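Putative dimetal phosphatase (Danio rerio, PDB 2NXF) probably hydrolyses ADP-ribose and CDP-alcohols such as CDP-choline at a dinuclear metal centre, splitting their diphosphate linkage. Local coordinates at residues 13-18 with 95-100; 31-36 with 61-66; 196-201 with 263-268. All coordinates share one frame; numbering follows the deposited sequence. Where two conformers were deposited one is given.

From the N terminus, the chain leaves strand 6-11 into residues 13-18, the first half of contact 1, then passes from the small hairpin 22-23/30-31 through 31-36 into helix 35-49. After strand 54-57 the loop 61-66 packs against that passage, and contact 2 closes the shorter loop. Contact 1 closes later, when strand 89-92 of the same six-stranded sheet as 6-11 leads into 95-100, so contact 2 lies wholly within its span. Contact 3 follows in series, closing its own loop when the chain leaving strand 258-263 of the seven-stranded sheet brings 263-268 against 196-201. Contacts 1 and 3 share both zinc ions and water 1, so the metal centre ties the two sheets' loops together.

Contact 1. Residues 13-18 with 95-100; sequences DVQYAD and GNHEFY. With ZN (zinc ion), chain B; ZN (zinc ion), chain C; PO4 (phosphate ion), chain F.
The side-chain amide of Gln15 is stacked over the imidazole of His97, where two signature motifs of the calcineurin-like metallophosphoesterase fold meet: Asp-X-Gln at 13-15, in the place of the usual Asp-X-His, and Gly-Asn-His-Glu at 95-98. The tight part is this single stack. Gln15 NE2 stands 3.3 Å above the His97 ring plane, displaced toward the rim, and the two planes differ by only 22°. Tyr100 CE2 lies 3.6 Å above the centre of the opposite face, so the imidazole is sandwiched. Despite their closeness, Gln15 NE2 and His97 NE2 are not hydrogen-bonded, because the angle is poor; the stronger partner of the amide nitrogen is Asp63 OD1, with a weaker bond to phosphate O3. His97 ND1 is hydrogen-bonded to Gly64 N, and His97 NE2 gives an almost straight 2.8 Å bond to phosphate O2 at the ring edge.

The contact as a whole is small, 94 Å², and rests on side-chain ends: even the Gln15 and His97 CA atoms are 7.6 Å apart. Beyond the stack the segments do not touch, and two zinc ions, water 1 and a phosphate, probably from the crystallisation liquor, span the interval. Asp13 OD1 and Gln15 OE1 (2.0 Å) bind the zinc ion of chain B, while Asn96 OD1 binds that of chain C at 2.1 Å; Asp60 binds both. Asn96 CG sits between its backbone N and carbonyl carbon (chi1 52°), placing the amide at the metal. There Asn96 ND2 donates to phosphate O4 at 2.7 Å and, in the plane of its amide, to Tyr100 OH at 3.0 Å along a 178° path.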
loop_
_atom_site.group_PDB
_atom_site.type_symbol
_atom_site.label_atom_id
_atom_site.label_comp_id
_atom_site.label_asym_id
_atom_site.label_seq_id
_atom_site.Cartn_x
_atom_site.Cartn_y
_atom_site.Cartn_z
ATOM N N ASP A 13 3.468 6.250 -1.694
ATOM C CA ASP A 13 2.765 7.562 -1.678
ATOM C C ASP A 13 3.582 8.639 -2.389
ATOM O O ASP A 13 3.808 9.735 -1.841
ATOM C CB ASP A 13 2.380 7.981 -0.241
ATOM C CG ASP A 13 1.337 7.035 0.373
ATOM O OD1 ASP A 13 0.153 7.336 0.283
ATOM O OD2 ASP A 13 1.710 5.954 0.860
ATOM N N VAL A 14 4.027 8.316 -3.604
ATOM C CA VAL A 14 4.710 9.308 -4.463
ATOM C C VAL A 14 3.758 10.508 -4.682
ATOM O O VAL A 14 4.124 11.668 -4.462
ATOM C CB VAL A 14 5.154 8.676 -5.806
ATOM C CG1 VAL A 14 5.756 9.744 -6.748
ATOM C CG2 VAL A 14 6.161 7.531 -5.577
ATOM N N GLN A 15 2.523 10.206 -5.091
ATOM C CA GLN A 15 1.456 11.214 -5.217
ATOM C C GLN A 15 1.858 12.405 -6.080
ATOM O O GLN A 15 1.576 13.553 -5.747
ATOM C CB GLN A 15 0.921 11.660 -3.836
ATOM C CG GLN A 15 -0.362 10.924 -3.516
ATOM C CD GLN A 15 -0.769 10.985 -2.068
ATOM O OE1 GLN A 15 -0.455 10.076 -1.282
ATOM N NE2 GLN A 15 -1.476 12.041 -1.703
ATOM N N TYR A 16 2.525 12.097 -7.188
ATOM C CA TYR A 16 2.996 13.129 -8.123
ATOM C C TYR A 16 1.834 13.937 -8.698
ATOM O O TYR A 16 0.766 13.390 -8.958
ATOM C CB TYR A 16 3.787 12.483 -9.280
ATOM C CG TYR A 16 4.102 13.486 -10.350
ATOM C CD1 TYR A 16 5.066 14.475 -10.132
ATOM C CD2 TYR A 16 3.399 13.498 -11.556
ATOM C CE1 TYR A 16 5.353 15.423 -11.111
ATOM C CE2 TYR A 16 3.667 14.450 -12.528
ATOM C CZ TYR A 16 4.645 15.412 -12.297
ATOM O OH TYR A 16 4.925 16.378 -13.240
ATOM N N ALA A 17 2.054 15.234 -8.866
ATOM C CA ALA A 17 1.183 16.099 -9.678
ATOM C C ALA A 17 1.987 17.301 -10.113
ATOM O O ALA A 17 2.865 17.768 -9.379
ATOM C CB ALA A 17 -0.062 16.529 -8.880
ATOM N N ASP A 18 1.684 17.819 -11.302
ATOM C CA ASP A 18 2.387 18.985 -11.831
ATOM C C ASP A 18 1.698 20.259 -11.339
ATOM O O ASP A 18 1.115 21.030 -12.124
ATOM C CB ASP A 18 2.434 18.935 -13.369
ATOM C CG ASP A 18 3.319 20.019 -13.967
ATOM O OD1 ASP A 18 4.113 20.662 -13.231
ATOM O OD2 ASP A 18 3.192 20.267 -15.192
ATOM N N GLY A 95 -4.092 2.368 -4.162
ATOM C CA GLY A 95 -4.573 3.113 -2.993
ATOM C C GLY A 95 -5.681 4.103 -3.328
ATOM O O GLY A 95 -6.194 4.162 -4.464
ATOM N N ASN A 96 -6.080 4.890 -2.333
ATOM C CA ASN A 96 -7.197 5.825 -2.542
ATOM C C ASN A 96 -7.009 6.790 -3.709
ATOM O O ASN A 96 -7.957 7.031 -4.444
ATOM C CB ASN A 96 -7.662 6.541 -1.257
ATOM C CG ASN A 96 -6.532 7.219 -0.498
ATOM O OD1 ASN A 96 -5.486 6.617 -0.255
ATOM N ND2 ASN A 96 -6.754 8.475 -0.108
ATOM N N HIS A 97 -5.792 7.297 -3.912
ATOM C CA HIS A 97 -5.568 8.262 -5.004
ATOM C C HIS A 97 -5.663 7.646 -6.390
ATOM O O HIS A 97 -6.051 8.315 -7.354
ATOM C CB HIS A 97 -4.281 9.052 -4.769
ATOM C CG HIS A 97 -4.444 10.076 -3.695
ATOM N ND1 HIS A 97 -4.703 11.400 -3.969
ATOM C CD2 HIS A 97 -4.471 9.957 -2.346
ATOM C CE1 HIS A 97 -4.840 12.063 -2.834
ATOM N NE2 HIS A 97 -4.715 11.211 -1.834
ATOM N N GLU A 98 -5.321 6.362 -6.508
ATOM C CA GLU A 98 -5.620 5.659 -7.768
ATOM C C GLU A 98 -7.106 5.726 -8.070
ATOM O O GLU A 98 -7.495 6.029 -9.211
ATOM C CB GLU A 98 -5.167 4.196 -7.719
ATOM C CG GLU A 98 -3.679 3.991 -8.042
ATOM C CD GLU A 98 -2.739 4.427 -6.918
ATOM O OE1 GLU A 98 -3.167 4.412 -5.754
ATOM O OE2 GLU A 98 -1.572 4.748 -7.224
ATOM N N PHE A 99 -7.938 5.428 -7.067
ATOM C CA PHE A 99 -9.397 5.452 -7.289
ATOM C C PHE A 99 -10.002 6.844 -7.506
ATOM O O PHE A 99 -11.050 6.982 -8.160
ATOM C CB PHE A 99 -10.133 4.677 -6.192
ATOM C CG PHE A 99 -9.737 3.236 -6.124
ATOM C CD1 PHE A 99 -10.141 2.331 -7.116
ATOM C CD2 PHE A 99 -8.928 2.778 -5.099
ATOM C CE1 PHE A 99 -9.746 0.970 -7.041
ATOM C CE2 PHE A 99 -8.523 1.431 -5.024
ATOM C CZ PHE A 99 -8.935 0.532 -6.008
ATOM N N TYR A 100 -9.354 7.869 -6.962
ATOM C CA TYR A 100 -9.786 9.242 -7.220
ATOM C C TYR A 100 -9.578 9.567 -8.698
ATOM O O TYR A 100 -10.372 10.296 -9.287
ATOM C CB TYR A 100 -8.993 10.261 -6.389
ATOM C CG TYR A 100 -9.133 10.135 -4.885
ATOM C CD1 TYR A 100 -10.283 9.597 -4.301
ATOM C CD2 TYR A 100 -8.116 10.587 -4.043
ATOM C CE1 TYR A 100 -10.408 9.481 -2.918
ATOM C CE2 TYR A 100 -8.215 10.478 -2.660
ATOM C CZ TYR A 100 -9.356 9.912 -2.098
ATOM O OH TYR A 100 -9.429 9.783 -0.728
HETATM ZN ZN ZN B . -1.095 8.982 0.254
HETATM ZN ZN ZN C . -3.599 6.853 0.716
HETATM P P PO4 F . -3.824 10.494 1.412
HETATM O O1 PO4 F . -3.514 10.652 2.884
HETATM O O2 PO4 F . -4.671 11.663 0.950
HETATM O O3 PO4 F . -2.574 10.571 0.555
HETATM O O4 PO4 F . -4.495 9.182 1.143
HETATM O O HOH W 1 -2.235 8.085 1.832
#

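Contact 2. Residues 31-36 with 61-66; sequences RYYRGS and IIDGHN. With PO4 (phosphate ion), chain F.
The direct packing is carried by Tyr33 against Asp63, with His65 beside them. The tyrosine ring presents its edge, with CE1 3.4 Å from Asp63 OD1, and the carboxylate is turned 72° against the ring. His65 meets the same ring obliquely: the centroids are 5.6 Å apart, the planes 78° apart, and Tyr33 OH is near His65 ND1 without a hydrogen bond.

Polar linkage across the segments runs through water 2. It donates to Asp63 OD1 at 2.6 Å, accepts from Arg31 NH1 at 2.9 Å, and is hydrogen-bonded to Tyr33 OH at 2.7 Å, bridging opposite charges that do not touch directly. The extended Arg31 also reaches phosphate O2 through NH1, a weak 3.4 Å bond, and forms a salt bridge with Glu288.

Within 61-66, Asp63 is held by a capping bond. Its CG is anti to the backbone N (chi1 -162°), and OD2 accepts from His65 N at 2.8 Å, with a weak second bond from His65 ND1. Through its link to the zinc ligand Gln15, Asp63 is a second-shell residue, with a capping bond at the turn leading into the helix, just after the Gly-Asp motif of a calcineurin-like metallophosphoesterase active site.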
loop_
_atom_site.group_PDB
_atom_site.type_symbol
_atom_site.label_atom_id
_atom_site.label_comp_id
_atom_site.label_asym_id
_atom_site.label_seq_id
_atom_site.Cartn_x
_atom_site.Cartn_y
_atom_site.Cartn_z
ATOM N N ARG A 31 2.850 19.142 1.197
ATOM C CA ARG A 31 2.844 18.147 0.118
ATOM C C ARG A 31 3.630 18.651 -1.096
ATOM O O ARG A 31 3.311 19.688 -1.678
ATOM C CB ARG A 31 1.405 17.725 -0.224
ATOM C CG ARG A 31 0.890 16.825 0.876
ATOM C CD ARG A 31 -0.455 16.216 0.658
ATOM N NE ARG A 31 -0.816 15.448 1.855
ATOM C CZ ARG A 31 -1.785 14.542 1.908
ATOM N NH1 ARG A 31 -2.510 14.249 0.821
ATOM N NH2 ARG A 31 -2.024 13.917 3.053
ATOM N N TYR A 32 4.689 17.920 -1.436
ATOM C CA TYR A 32 5.687 18.369 -2.394
ATOM C C TYR A 32 5.413 17.673 -3.727
ATOM O O TYR A 32 6.114 16.740 -4.099
ATOM C CB TYR A 32 7.074 18.009 -1.858
ATOM C CG TYR A 32 7.397 18.708 -0.556
ATOM C CD1 TYR A 32 7.928 19.987 -0.562
ATOM C CD2 TYR A 32 7.168 18.084 0.678
ATOM C CE1 TYR A 32 8.230 20.643 0.631
ATOM C CE2 TYR A 32 7.468 18.727 1.884
ATOM C CZ TYR A 32 7.996 19.998 1.847
ATOM O OH TYR A 32 8.302 20.664 3.014
ATOM N N TYR A 33 4.371 18.128 -4.428
ATOM C CA TYR A 33 3.817 17.381 -5.566
ATOM C C TYR A 33 4.828 17.186 -6.702
ATOM O O TYR A 33 4.992 16.069 -7.218
ATOM C CB TYR A 33 2.533 18.069 -6.090
ATOM C CG TYR A 33 1.403 18.052 -5.072
ATOM C CD1 TYR A 33 0.696 16.844 -4.798
ATOM C CD2 TYR A 33 1.032 19.207 -4.386
ATOM C CE1 TYR A 33 -0.330 16.807 -3.864
ATOM C CE2 TYR A 33 -0.023 19.167 -3.453
ATOM C CZ TYR A 33 -0.675 17.967 -3.200
ATOM O OH TYR A 33 -1.693 17.916 -2.273
ATOM N N ARG A 34 5.493 18.263 -7.103
ATOM C CA ARG A 34 6.469 18.146 -8.199
ATOM C C ARG A 34 7.742 17.429 -7.758
ATOM O O ARG A 34 8.303 16.633 -8.521
ATOM C CB ARG A 34 6.797 19.507 -8.800
ATOM C CG ARG A 34 5.635 20.094 -9.586
ATOM C CD ARG A 34 6.081 21.376 -10.279
ATOM N NE ARG A 34 4.973 21.962 -11.023
ATOM C CZ ARG A 34 4.408 23.137 -10.757
ATOM N NH1 ARG A 34 4.849 23.896 -9.755
ATOM N NH2 ARG A 34 3.394 23.560 -11.510
ATOM N N GLY A 35 8.194 17.713 -6.531
ATOM C CA GLY A 35 9.426 17.124 -5.988
ATOM C C GLY A 35 9.372 15.610 -5.871
ATOM O O GLY A 35 10.411 14.940 -5.885
ATOM N N SER A 36 8.160 15.067 -5.775
ATOM C CA SER A 36 7.992 13.621 -5.655
ATOM C C SER A 36 8.630 12.880 -6.823
ATOM O O SER A 36 9.186 11.804 -6.633
ATOM C CB SER A 36 6.521 13.239 -5.536
ATOM O OG SER A 36 5.830 13.558 -6.718
ATOM N N ILE A 61 0.325 6.576 -6.238
ATOM C CA ILE A 61 1.486 6.971 -7.069
ATOM C C ILE A 61 1.269 8.333 -7.757
ATOM O O ILE A 61 2.232 9.048 -8.033
ATOM C CB ILE A 61 1.868 5.863 -8.068
ATOM C CG1 ILE A 61 3.337 6.019 -8.488
ATOM C CG2 ILE A 61 0.849 5.802 -9.228
ATOM C CD1 ILE A 61 3.825 4.944 -9.453
ATOM N N ILE A 62 0.006 8.699 -8.023
ATOM C CA ILE A 62 -0.281 10.058 -8.497
ATOM C C ILE A 62 -1.394 10.643 -7.654
ATOM O O ILE A 62 -2.243 9.904 -7.174
ATOM C CB ILE A 62 -0.676 10.122 -10.004
ATOM C CG1 ILE A 62 -1.904 9.258 -10.304
ATOM C CG2 ILE A 62 0.517 9.738 -10.917
ATOM C CD1 ILE A 62 -2.586 9.658 -11.633
ATOM N N ASP A 63 -1.402 11.961 -7.482
ATOM C CA ASP A 63 -2.390 12.573 -6.576
ATOM C C ASP A 63 -3.761 12.698 -7.232
ATOM O O ASP A 63 -3.858 12.890 -8.446
ATOM C CB ASP A 63 -1.918 13.958 -6.136
ATOM C CG ASP A 63 -2.639 14.436 -4.899
ATOM O OD1 ASP A 63 -2.275 13.995 -3.788
ATOM O OD2 ASP A 63 -3.585 15.215 -5.043
ATOM N N GLY A 64 -4.818 12.624 -6.423
ATOM C CA GLY A 64 -6.168 12.884 -6.907
ATOM C C GLY A 64 -6.350 14.289 -7.479
ATOM O O GLY A 64 -7.274 14.529 -8.263
ATOM N N HIS A 65 -5.481 15.230 -7.102
ATOM C CA HIS A 65 -5.533 16.574 -7.705
ATOM C C HIS A 65 -5.374 16.541 -9.220
ATOM O O HIS A 65 -5.809 17.451 -9.910
ATOM C CB HIS A 65 -4.476 17.512 -7.116
ATOM C CG HIS A 65 -4.891 18.147 -5.826
ATOM N ND1 HIS A 65 -4.324 17.812 -4.617
ATOM C CD2 HIS A 65 -5.833 19.081 -5.552
ATOM C CE1 HIS A 65 -4.879 18.533 -3.656
ATOM N NE2 HIS A 65 -5.801 19.307 -4.196
ATOM N N ASN A 66 -4.726 15.502 -9.736
ATOM C CA ASN A 66 -4.591 15.376 -11.186
ATOM C C ASN A 66 -5.956 15.299 -11.893
ATOM O O ASN A 66 -6.135 15.880 -12.961
ATOM C CB ASN A 66 -3.724 14.189 -11.545
ATOM C CG ASN A 66 -2.263 14.414 -11.173
ATOM O OD1 ASN A 66 -1.627 15.327 -11.684
ATOM N ND2 ASN A 66 -1.743 13.603 -10.252
HETATM P P PO4 F . -3.824 10.494 1.412
HETATM O O1 PO4 F . -3.514 10.652 2.884
HETATM O O2 PO4 F . -4.671 11.663 0.950
HETATM O O3 PO4 F . -2.574 10.571 0.555
HETATM O O4 PO4 F . -4.495 9.182 1.143
HETATM O O HOH W 2 -2.862 15.574 -1.783
#

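Contact 3. Residues 196-201 with 263-268; sequences KFNGGF and AGHDHD. With ZN (zinc ion), chain C; ZN (zinc ion), chain B.
Phe197 brings the CD1 edge of its ring against His265, the first histidine of the Gly-His-Asp-His motif that supplies ligands to both metals in calcineurin-like metallophosphoesterases. Its CD1 is 3.6 Å from His265 NE2, which lies near the plane of the phenyl ring. The rings meet rim to rim, with centroids 5.8 Å apart and neither over the face of the other, so this is not a stack. The backbone adds to the enclosure: Phe197 O is 3.6 Å from His265 CE1, and that carbonyl is hydrogen-bonded to Tyr150 OH.

The polar bond across the contact runs from His265 NE2 to Asn198 OD1, 2.7 Å long. It reaches the acceptor almost head-on, with a C=O...N angle of 167°, yet the oxygen lies 32° out of the imidazole plane, so the bond is somewhat bent. Asn198 is itself held, since its ND2 bonds to Ile239 O. With NE2 acting as donor, ND1 is the nitrogen that binds the zinc ion of chain C, at 2.2 Å, alongside Asn96, His228 and Asp60. His265 CG is anti to the backbone N (chi1 -165°), which carries the ring toward 196-201. Asn198 is thus a second-shell residue, and its bond probably limits rotation of the His265 ring.

Two residues on, His267 turns to the other metal: its NE2 binds the zinc ion of chain B at 2.2 Å, together with Asp13, Gln15 and Asp60. Asp266, between the two histidines, accepts through OD1 from Asp268 N at 3.2 Å, an Asx turn around His267, and its OD2 takes a bond from Asp237 N. Water 1, which bridges both zinc ions, donates to His265 O at 2.8 Å.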
loop_
_atom_site.group_PDB
_atom_site.type_symbol
_atom_site.label_atom_id
_atom_site.label_comp_id
_atom_site.label_asym_id
_atom_site.label_seq_id
_atom_site.Cartn_x
_atom_site.Cartn_y
_atom_site.Cartn_z
ATOM N N LYS A 196 -14.210 7.935 4.297
ATOM C CA LYS A 196 -14.364 7.640 2.875
ATOM C C LYS A 196 -13.025 7.351 2.184
ATOM O O LYS A 196 -12.978 6.645 1.162
ATOM C CB LYS A 196 -15.056 8.849 2.223
ATOM C CG LYS A 196 -15.469 8.704 0.789
ATOM C CD LYS A 196 -16.159 9.991 0.333
ATOM C CE LYS A 196 -16.175 10.094 -1.176
ATOM N NZ LYS A 196 -17.000 11.256 -1.650
ATOM N N PHE A 197 -11.930 7.888 2.736
ATOM C CA PHE A 197 -10.621 7.645 2.117
ATOM C C PHE A 197 -9.966 6.318 2.539
ATOM O O PHE A 197 -8.857 6.021 2.115
ATOM C CB PHE A 197 -9.679 8.841 2.290
ATOM C CG PHE A 197 -9.380 9.227 3.719
ATOM C CD1 PHE A 197 -8.379 8.558 4.446
ATOM C CD2 PHE A 197 -10.025 10.326 4.309
ATOM C CE1 PHE A 197 -8.038 8.954 5.757
ATOM C CE2 PHE A 197 -9.690 10.741 5.629
ATOM C CZ PHE A 197 -8.706 10.063 6.344
ATOM N N ASN A 198 -10.664 5.548 3.381
ATOM C CA ASN A 198 -10.264 4.194 3.716
ATOM C C ASN A 198 -11.187 3.153 3.084
ATOM O O ASN A 198 -12.096 3.477 2.314
ATOM C CB ASN A 198 -10.178 4.000 5.237
ATOM C CG ASN A 198 -9.087 4.828 5.860
ATOM O OD1 ASN A 198 -8.104 5.203 5.193
ATOM N ND2 ASN A 198 -9.221 5.101 7.154
ATOM N N GLY A 199 -10.942 1.902 3.423
ATOM C CA GLY A 199 -11.692 0.801 2.866
ATOM C C GLY A 199 -11.373 -0.447 3.641
ATOM O O GLY A 199 -10.605 -0.417 4.609
ATOM N N GLY A 200 -11.980 -1.543 3.211
ATOM C CA GLY A 200 -11.733 -2.821 3.840
ATOM C C GLY A 200 -11.581 -3.970 2.861
ATOM O O GLY A 200 -11.652 -3.795 1.629
ATOM N N PHE A 201 -11.423 -5.160 3.441
ATOM C CA PHE A 201 -11.176 -6.381 2.671
ATOM C C PHE A 201 -12.419 -7.272 2.744
ATOM O O PHE A 201 -12.907 -7.589 3.842
ATOM C CB PHE A 201 -9.962 -7.112 3.261
ATOM C CG PHE A 201 -8.736 -6.229 3.404
ATOM C CD1 PHE A 201 -7.807 -6.109 2.355
ATOM C CD2 PHE A 201 -8.508 -5.519 4.595
ATOM C CE1 PHE A 201 -6.666 -5.289 2.477
ATOM C CE2 PHE A 201 -7.366 -4.674 4.733
ATOM C CZ PHE A 201 -6.430 -4.573 3.680
ATOM N N ALA A 263 2.709 -1.514 4.432
ATOM C CA ALA A 263 1.657 -0.637 3.941
ATOM C C ALA A 263 2.176 0.777 3.720
ATOM O O ALA A 263 3.281 1.100 4.144
ATOM C CB ALA A 263 0.487 -0.617 4.935
ATOM N N GLY A 264 1.371 1.604 3.056
ATOM C CA GLY A 264 1.672 3.036 2.906
ATOM C C GLY A 264 0.545 3.776 3.612
ATOM O O GLY A 264 0.148 3.414 4.740
ATOM N N HIS A 265 0.035 4.817 2.949
ATOM C CA HIS A 265 -1.164 5.581 3.370
ATOM C C HIS A 265 -0.915 6.549 4.508
ATOM O O HIS A 265 -1.247 7.731 4.384
ATOM C CB HIS A 265 -2.370 4.659 3.662
ATOM C CG HIS A 265 -3.698 5.364 3.759
ATOM N ND1 HIS A 265 -4.258 6.071 2.712
ATOM C CD2 HIS A 265 -4.620 5.378 4.753
ATOM C CE1 HIS A 265 -5.458 6.506 3.062
ATOM N NE2 HIS A 265 -5.701 6.109 4.306
ATOM N N ASP A 266 -0.361 6.073 5.624
ATOM C CA ASP A 266 -0.012 6.989 6.714
ATOM C C ASP A 266 1.366 7.554 6.387
ATOM O O ASP A 266 2.385 6.879 6.600
ATOM C CB ASP A 266 0.009 6.243 8.062
ATOM C CG ASP A 266 0.349 7.133 9.232
ATOM O OD1 ASP A 266 0.714 8.316 9.030
ATOM O OD2 ASP A 266 0.219 6.659 10.387
ATOM N N HIS A 267 1.396 8.789 5.875
ATOM C CA HIS A 267 2.651 9.361 5.346
ATOM C C HIS A 267 3.706 9.570 6.426
ATOM O O HIS A 267 4.872 9.724 6.109
ATOM C CB HIS A 267 2.390 10.702 4.649
ATOM C CG HIS A 267 1.422 10.606 3.506
ATOM N ND1 HIS A 267 0.673 11.683 3.077
ATOM C CD2 HIS A 267 1.091 9.566 2.700
ATOM C CE1 HIS A 267 -0.087 11.305 2.060
ATOM N NE2 HIS A 267 0.145 10.026 1.811
ATOM N N ASP A 268 3.284 9.610 7.696
ATOM C CA ASP A 268 4.210 9.727 8.826
ATOM C C ASP A 268 4.993 8.437 9.077
ATOM O O ASP A 268 6.038 8.468 9.752
ATOM C CB ASP A 268 3.439 10.067 10.098
ATOM C CG ASP A 268 3.056 11.542 10.194
ATOM O OD1 ASP A 268 3.411 12.347 9.301
ATOM O OD2 ASP A 268 2.424 11.901 11.210
HETATM ZN ZN ZN C . -3.599 6.853 0.716
HETATM ZN ZN ZN B . -1.095 8.982 0.254
HETATM O O HOH W 1 -2.235 8.085 1.832
#